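Local coordinates for protein thiazoline oxidase/subtilisin-like protease (Prochloron didemni, PDB 4H6X) that probably acts as a subtilisin-like serine protease that releases and cyclises precursor peptides by transamidation during patellamide maturation, at residues A[281-286]-A[305-310]; A[158-163]-A[169-174]. All coordinates share one frame; numbering follows the deposited sequence.

Interaction 1: residues A[281-286]-A[305-310]; sequences TGISAL and TALLKT
L307 meets S284 and I283 without a ring or other planar side chain among the three, so the contact has no flat faces or edges and is made by methyl groups and one hydroxyl. The contact between the helices is small, burying about 95 Å². The two branches of L307 divide the work: CD1 makes the closer contact, ending 3.5 Å from S284 OG, while CD2 reaches I283 CG2 at 4.4 Å, a looser apolar touch. The leucine fork thus straddles two consecutive residues of helix 273-293. The backbones stay apart, S284 CA and L307 CA being 8.5 Å distant.

Two successive helices of the subtilase domain, 273-293 and 300-309, are packed together here. S284 also touches I170 of the central parallel sheet, and helix 332-340 reaches A306 through V338 and L339. T310 OG1 closes the last turn of helix 300-309 on A306 O at 2.8 Å.

S284 OG lies beside its own N (chi1 -62°) and hydrogen-bonds to M280 O one turn earlier. With that polar end occupied inside its own helix, the hydroxyl can sit buried against a leucine methyl, and what joins the two helices here is van der Waals contact.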
ATOM      1  N   THR A 281      -4.229   1.716  -2.659  1.00 22.72           N
ATOM      2  CA  THR A 281      -3.327   2.809  -2.928  1.00 22.42           C
ATOM      3  C   THR A 281      -2.873   2.761  -4.400  1.00 21.42           C
ATOM      4  O   THR A 281      -2.854   3.784  -5.085  1.00 22.08           O
ATOM      5  CB  THR A 281      -2.126   2.800  -1.949  1.00 22.28           C
ATOM      6  OG1 THR A 281      -2.572   3.230  -0.651  1.00 22.56           O
ATOM      7  CG2 THR A 281      -1.025   3.727  -2.423  1.00 20.22           C
ATOM      8  N   GLY A 282      -2.528   1.575  -4.884  1.00 22.00           N
ATOM      9  CA  GLY A 282      -2.116   1.413  -6.289  1.00 22.11           C
ATOM     10  C   GLY A 282      -3.245   1.752  -7.261  1.00 22.16           C
ATOM     11  O   GLY A 282      -3.040   2.453  -8.252  1.00 22.00           O
ATOM     12  N   ILE A 283      -4.440   1.248  -6.971  1.00 22.35           N
ATOM     13  CA  ILE A 283      -5.606   1.498  -7.832  1.00 23.62           C
ATOM     14  C   ILE A 283      -5.888   3.000  -7.871  1.00 23.92           C
ATOM     15  O   ILE A 283      -6.037   3.588  -8.948  1.00 23.99           O
ATOM     16  CB  ILE A 283      -6.842   0.666  -7.388  1.00 22.37           C
ATOM     17  CG1 ILE A 283      -6.555  -0.833  -7.626  1.00 22.76           C
ATOM     18  CG2 ILE A 283      -8.100   1.122  -8.131  1.00 23.62           C
ATOM     19  CD1 ILE A 283      -7.644  -1.781  -7.193  1.00 22.28           C
ATOM     20  N   SER A 284      -5.919   3.612  -6.688  1.00 22.94           N
ATOM     21  CA  SER A 284      -6.130   5.050  -6.567  1.00 22.39           C
ATOM     22  C   SER A 284      -5.103   5.838  -7.358  1.00 22.42           C
ATOM     23  O   SER A 284      -5.449   6.810  -8.028  1.00 22.72           O
ATOM     24  CB  SER A 284      -6.119   5.476  -5.092  1.00 22.32           C
ATOM     25  OG  SER A 284      -7.182   4.855  -4.386  1.00 22.44           O
ATOM     26  N   ALA A 285      -3.843   5.422  -7.297  1.00 22.58           N
ATOM     27  CA  ALA A 285      -2.786   6.089  -8.072  1.00 23.05           C
ATOM     28  C   ALA A 285      -2.957   5.912  -9.594  1.00 24.44           C
ATOM     29  O   ALA A 285      -2.707   6.840 -10.374  1.00 23.74           O
ATOM     30  CB  ALA A 285      -1.419   5.587  -7.642  1.00 22.36           C
ATOM     31  N   LEU A 286      -3.354   4.717 -10.014  1.00 24.14           N
ATOM     32  CA  LEU A 286      -3.685   4.501 -11.423  1.00 25.55           C
ATOM     33  C   LEU A 286      -4.821   5.440 -11.890  1.00 26.27           C
ATOM     34  O   LEU A 286      -4.755   6.021 -12.982  1.00 29.70           O
ATOM     35  CB  LEU A 286      -4.056   3.033 -11.670  1.00 25.22           C
ATOM     36  CG  LEU A 286      -2.977   1.935 -11.580  1.00 25.36           C
ATOM     37  CD1 LEU A 286      -3.564   0.596 -12.007  1.00 23.60           C
ATOM     38  CD2 LEU A 286      -1.732   2.234 -12.405  1.00 24.67           C
ATOM     39  N   THR A 305     -14.377   9.182  -3.742  1.00 27.76           N
ATOM     40  CA  THR A 305     -15.839   9.047  -3.724  1.00 29.02           C
ATOM     41  C   THR A 305     -16.314   8.104  -4.834  1.00 27.71           C
ATOM     42  O   THR A 305     -17.230   7.313  -4.617  1.00 28.28           O
ATOM     43  CB  THR A 305     -16.557  10.421  -3.821  1.00 31.52           C
ATOM     44  OG1 THR A 305     -15.986  11.186  -4.885  1.00 35.69           O
ATOM     45  CG2 THR A 305     -16.392  11.193  -2.535  1.00 32.63           C
ATOM     46  N   ALA A 306     -15.675   8.177  -6.004  1.00 27.33           N
ATOM     47  CA  ALA A 306     -15.972   7.252  -7.107  1.00 28.19           C
ATOM     48  C   ALA A 306     -15.800   5.798  -6.689  1.00 29.74           C
ATOM     49  O   ALA A 306     -16.651   4.964  -7.014  1.00 29.15           O
ATOM     50  CB  ALA A 306     -15.126   7.541  -8.336  1.00 26.04           C
ATOM     51  N   LEU A 307     -14.712   5.507  -5.965  1.00 28.47           N
ATOM     52  CA  LEU A 307     -14.469   4.171  -5.433  1.00 28.45           C
ATOM     53  C   LEU A 307     -15.504   3.764  -4.394  1.00 28.27           C
ATOM     54  O   LEU A 307     -16.025   2.641  -4.436  1.00 28.45           O
ATOM     55  CB  LEU A 307     -13.040   4.033  -4.860  1.00 28.28           C
ATOM     56  CG  LEU A 307     -11.895   4.073  -5.872  1.00 28.29           C
ATOM     57  CD1 LEU A 307     -10.549   4.253  -5.176  1.00 27.19           C
ATOM     58  CD2 LEU A 307     -11.914   2.832  -6.765  1.00 28.09           C
ATOM     59  N   LEU A 308     -15.819   4.663  -3.463  1.00 27.86           N
ATOM     60  CA  LEU A 308     -16.794   4.315  -2.427  1.00 28.78           C
ATOM     61  C   LEU A 308     -18.228   4.165  -2.969  1.00 29.34           C
ATOM     62  O   LEU A 308     -18.921   3.210  -2.612  1.00 29.67           O
ATOM     63  CB  LEU A 308     -16.748   5.296  -1.248  1.00 28.80           C
ATOM     64  CG  LEU A 308     -15.439   5.307  -0.435  1.00 29.32           C
ATOM     65  CD1 LEU A 308     -15.411   6.537   0.458  1.00 28.05           C
ATOM     66  CD2 LEU A 308     -15.266   4.034   0.394  1.00 28.60           C
ATOM     67  N   LYS A 309     -18.648   5.099  -3.823  1.00 28.80           N
ATOM     68  CA  LYS A 309     -20.007   5.098  -4.390  1.00 32.26           C
ATOM     69  C   LYS A 309     -20.301   3.884  -5.256  1.00 31.50           C
ATOM     70  O   LYS A 309     -21.439   3.433  -5.324  1.00 30.22           O
ATOM     71  CB  LYS A 309     -20.251   6.374  -5.218  1.00 34.54           C
ATOM     72  CG  LYS A 309     -20.477   7.618  -4.370  1.00 39.48           C
ATOM     73  CD  LYS A 309     -21.699   7.474  -3.468  1.00 43.03           C
ATOM     74  CE  LYS A 309     -22.335   8.833  -3.186  1.00 45.94           C
ATOM     75  NZ  LYS A 309     -23.503   8.718  -2.269  1.00 47.33           N
ATOM     76  N   THR A 310     -19.272   3.351  -5.913  1.00 30.83           N
ATOM     77  CA  THR A 310     -19.467   2.223  -6.826  1.00 31.38           C
ATOM     78  C   THR A 310     -19.093   0.897  -6.179  1.00 32.53           C
ATOM     79  O   THR A 310     -19.222  -0.168  -6.808  1.00 33.56           O
ATOM     80  CB  THR A 310     -18.647   2.401  -8.107  1.00 31.17           C
ATOM     81  OG1 THR A 310     -17.252   2.379  -7.779  1.00 29.24           O
ATOM     82  CG2 THR A 310     -19.007   3.722  -8.790  1.00 29.45           C
TER

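Interaction 2: residues A[158-163]-A[169-174]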
ATOM      1  N   ARG A 158       3.665  14.339  12.516  1.00 23.82           N
ATOM      2  CA  ARG A 158       4.884  14.931  11.956  1.00 23.06           C
ATOM      3  C   ARG A 158       5.242  14.308  10.591  1.00 21.44           C
ATOM      4  O   ARG A 158       5.635  15.012   9.659  1.00 21.26           O
ATOM      5  CB  ARG A 158       6.030  14.782  12.956  1.00 21.55           C
ATOM      6  CG  ARG A 158       5.786  15.529  14.266  1.00 21.83           C
ATOM      7  CD  ARG A 158       6.973  15.380  15.218  1.00 22.02           C
ATOM      8  NE  ARG A 158       8.123  16.212  14.827  1.00 23.18           N
ATOM      9  CZ  ARG A 158       9.254  16.316  15.538  1.00 23.65           C
ATOM     10  NH1 ARG A 158       9.413  15.623  16.675  1.00 23.01           N
ATOM     11  NH2 ARG A 158      10.225  17.117  15.116  1.00 23.49           N
ATOM     12  N   ALA A 159       5.125  12.987  10.493  1.00 21.38           N
ATOM     13  CA  ALA A 159       5.362  12.288   9.223  1.00 21.00           C
ATOM     14  C   ALA A 159       4.427  12.759   8.092  1.00 20.41           C
ATOM     15  O   ALA A 159       4.853  12.928   6.947  1.00 20.11           O
ATOM     16  CB  ALA A 159       5.251  10.787   9.422  1.00 20.09           C
ATOM     17  N   ILE A 160       3.149  12.935   8.420  1.00 20.12           N
ATOM     18  CA  ILE A 160       2.143  13.379   7.443  1.00 20.85           C
ATOM     19  C   ILE A 160       2.463  14.807   6.961  1.00 22.08           C
ATOM     20  O   ILE A 160       2.453  15.051   5.753  1.00 20.97           O
ATOM     21  CB  ILE A 160       0.708  13.216   8.000  1.00 20.59           C
ATOM     22  CG1 ILE A 160       0.335  11.728   8.024  1.00 21.92           C
ATOM     23  CG2 ILE A 160      -0.330  13.993   7.173  1.00 20.66           C
ATOM     24  CD1 ILE A 160      -0.862  11.404   8.911  1.00 22.24           C
ATOM     25  N   ASP A 161       2.790  15.723   7.893  1.00 21.65           N
ATOM     26  CA  ASP A 161       3.159  17.098   7.508  1.00 22.14           C
ATOM     27  C   ASP A 161       4.338  17.055   6.572  1.00 21.71           C
ATOM     28  O   ASP A 161       4.370  17.802   5.604  1.00 21.30           O
ATOM     29  CB  ASP A 161       3.518  17.999   8.712  1.00 22.50           C
ATOM     30  CG  ASP A 161       2.312  18.390   9.531  1.00 24.08           C
ATOM     31  OD1 ASP A 161       1.214  18.512   8.946  1.00 25.16           O
ATOM     32  OD2 ASP A 161       2.459  18.552  10.761  1.00 24.42           O
ATOM     33  N   LEU A 162       5.335  16.207   6.876  1.00 21.09           N
ATOM     34  CA  LEU A 162       6.474  16.059   5.974  1.00 20.92           C
ATOM     35  C   LEU A 162       6.060  15.488   4.602  1.00 20.98           C
ATOM     36  O   LEU A 162       6.483  15.981   3.565  1.00 20.74           O
ATOM     37  CB  LEU A 162       7.586  15.193   6.601  1.00 21.29           C
ATOM     38  CG  LEU A 162       8.872  15.035   5.761  1.00 21.10           C
ATOM     39  CD1 LEU A 162       9.464  16.389   5.350  1.00 21.38           C
ATOM     40  CD2 LEU A 162       9.889  14.205   6.539  1.00 20.11           C
ATOM     41  N   ALA A 163       5.268  14.421   4.610  1.00 21.09           N
ATOM     42  CA  ALA A 163       4.770  13.809   3.372  1.00 21.59           C
ATOM     43  C   ALA A 163       4.062  14.834   2.472  1.00 22.22           C
ATOM     44  O   ALA A 163       4.260  14.825   1.254  1.00 21.30           O
ATOM     45  CB  ALA A 163       3.828  12.665   3.694  1.00 21.32           C
ATOM     46  N   ASN A 169       0.600  13.005  -3.446  1.00 24.86           N
ATOM     47  CA  ASN A 169      -0.773  12.942  -3.919  1.00 24.94           C
ATOM     48  C   ASN A 169      -1.547  11.936  -3.072  1.00 25.03           C
ATOM     49  O   ASN A 169      -2.752  12.096  -2.832  1.00 24.81           O
ATOM     50  CB  ASN A 169      -0.795  12.515  -5.394  1.00 26.51           C
ATOM     51  CG  ASN A 169      -0.253  13.602  -6.319  1.00 27.12           C
ATOM     52  OD1 ASN A 169      -0.848  14.672  -6.446  1.00 31.10           O
ATOM     53  ND2 ASN A 169       0.890  13.352  -6.926  1.00 25.89           N
ATOM     54  N   ILE A 170      -0.842  10.888  -2.647  1.00 22.33           N
ATOM     55  CA  ILE A 170      -1.400   9.837  -1.793  1.00 22.71           C
ATOM     56  C   ILE A 170      -0.395   9.578  -0.685  1.00 22.06           C
ATOM     57  O   ILE A 170       0.796   9.470  -0.949  1.00 22.76           O
ATOM     58  CB  ILE A 170      -1.643   8.523  -2.561  1.00 21.20           C
ATOM     59  CG1 ILE A 170      -2.541   8.763  -3.793  1.00 20.99           C
ATOM     60  CG2 ILE A 170      -2.252   7.443  -1.649  1.00 20.52           C
ATOM     61  CD1 ILE A 170      -2.764   7.510  -4.643  1.00 20.87           C
ATOM     62  N   ILE A 171      -0.889   9.501   0.540  1.00 21.97           N
ATOM     63  CA  ILE A 171      -0.100   9.087   1.688  1.00 21.93           C
ATOM     64  C   ILE A 171      -0.663   7.747   2.161  1.00 22.96           C
ATOM     65  O   ILE A 171      -1.834   7.655   2.559  1.00 23.31           O
ATOM     66  CB  ILE A 171      -0.163  10.118   2.840  1.00 22.33           C
ATOM     67  CG1 ILE A 171       0.316  11.499   2.362  1.00 22.90           C
ATOM     68  CG2 ILE A 171       0.636   9.614   4.045  1.00 23.26           C
ATOM     69  CD1 ILE A 171       0.072  12.660   3.335  1.00 24.31           C
ATOM     70  N   HIS A 172       0.169   6.714   2.080  1.00 21.76           N
ATOM     71  CA  HIS A 172      -0.171   5.394   2.581  1.00 23.82           C
ATOM     72  C   HIS A 172       0.365   5.204   4.006  1.00 25.32           C
ATOM     73  O   HIS A 172       1.592   5.191   4.209  1.00 25.36           O
ATOM     74  CB  HIS A 172       0.406   4.321   1.647  1.00 23.93           C
ATOM     75  CG  HIS A 172      -0.062   2.937   1.965  1.00 24.12           C
ATOM     76  ND1 HIS A 172       0.559   2.136   2.900  1.00 25.24           N
ATOM     77  CD2 HIS A 172      -1.091   2.212   1.472  1.00 24.40           C
ATOM     78  CE1 HIS A 172      -0.072   0.978   2.976  1.00 23.97           C
ATOM     79  NE2 HIS A 172      -1.085   1.003   2.128  1.00 26.94           N
ATOM     80  N   CYS A 173      -0.542   5.073   4.977  1.00 27.58           N
ATOM     81  CA  CYS A 173      -0.171   4.870   6.391  1.00 33.42           C
ATOM     82  C   CYS A 173      -0.514   3.472   6.866  1.00 37.56           C
ATOM     83  O   CYS A 173      -1.669   3.057   6.777  1.00 39.03           O
ATOM     84  CB  CYS A 173      -0.901   5.831   7.343  1.00 36.06           C
ATOM     85  SG  CYS A 173      -1.201   7.513   6.794  1.00 41.25           S
ATOM     86  N   ALA A 174       0.491   2.773   7.398  1.00 45.77           N
ATOM     87  CA  ALA A 174       0.321   1.495   8.118  1.00 46.79           C
ATOM     88  C   ALA A 174      -0.365   0.439   7.260  1.00 49.45           C
ATOM     89  O   ALA A 174      -0.036  -0.741   7.330  1.00 49.12           O
ATOM     90  CB  ALA A 174      -0.430   1.698   9.434  1.00 49.44           C
TER
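I171 points from strand 170-173 at helix 158-163, and its CD1 makes the main apolar contacts: it lies 3.8 Å from A163 CB and 4.1 Å from I160 CG2, touching two residues about one helical turn apart, while I171 CG1 also borders A163 CB at 3.9 Å. The side chains of I160 and I171 cross at about a right angle. With CG1 set beside its backbone N (chi1 -58°), I171 sends its longer branch toward the small A163, where the backbones come closest: A163 CA and I171 CA are 7.0 Å apart.

A looser sulfur contact adds to these. I160 CD1, at the end of the CG1 branch, reaches C173 SG at 4.4 Å.

Backbone hydrogen bonds of the helix are internal, A163 N to A159 O for instance, while strand 170-173 bonds to strands 34-39 and 201-205. The helix and strand axes pass 9.8 Å apart at 155°, close to antiparallel, as expected where a helix returns over the sheet of a subtilase fold. Strand 133-138, helix 154-165 and strand 170-173 form a beta-alpha-beta crossover that spans strand 34-39, with I38 touching both I160 and I171, and helix 187-197 flanking them through C195.

Overall arrangement
Strand 170-173, half of interaction 2, also packs against helix 273-293 of interaction 1, and the centres of the two contacts are about 18 Å apart. Alternate residues of the strand serve the two: I171 and C173 face helix 154-165, whereas I170 turns to helix 273-293. I170 CD1 lies 3.5 Å from A285 N and 3.9 Å from S284 CB, so helix 273-293 is packed between the sheet and helix 300-309. The probable Ser-His-Asp triad is S274, H109 and D39. S274 lies near the start of the helix carrying 281-286, while interaction 2 is only adjacent to it through strand 34-39, which ends in D39 and pairs with strand 170-173.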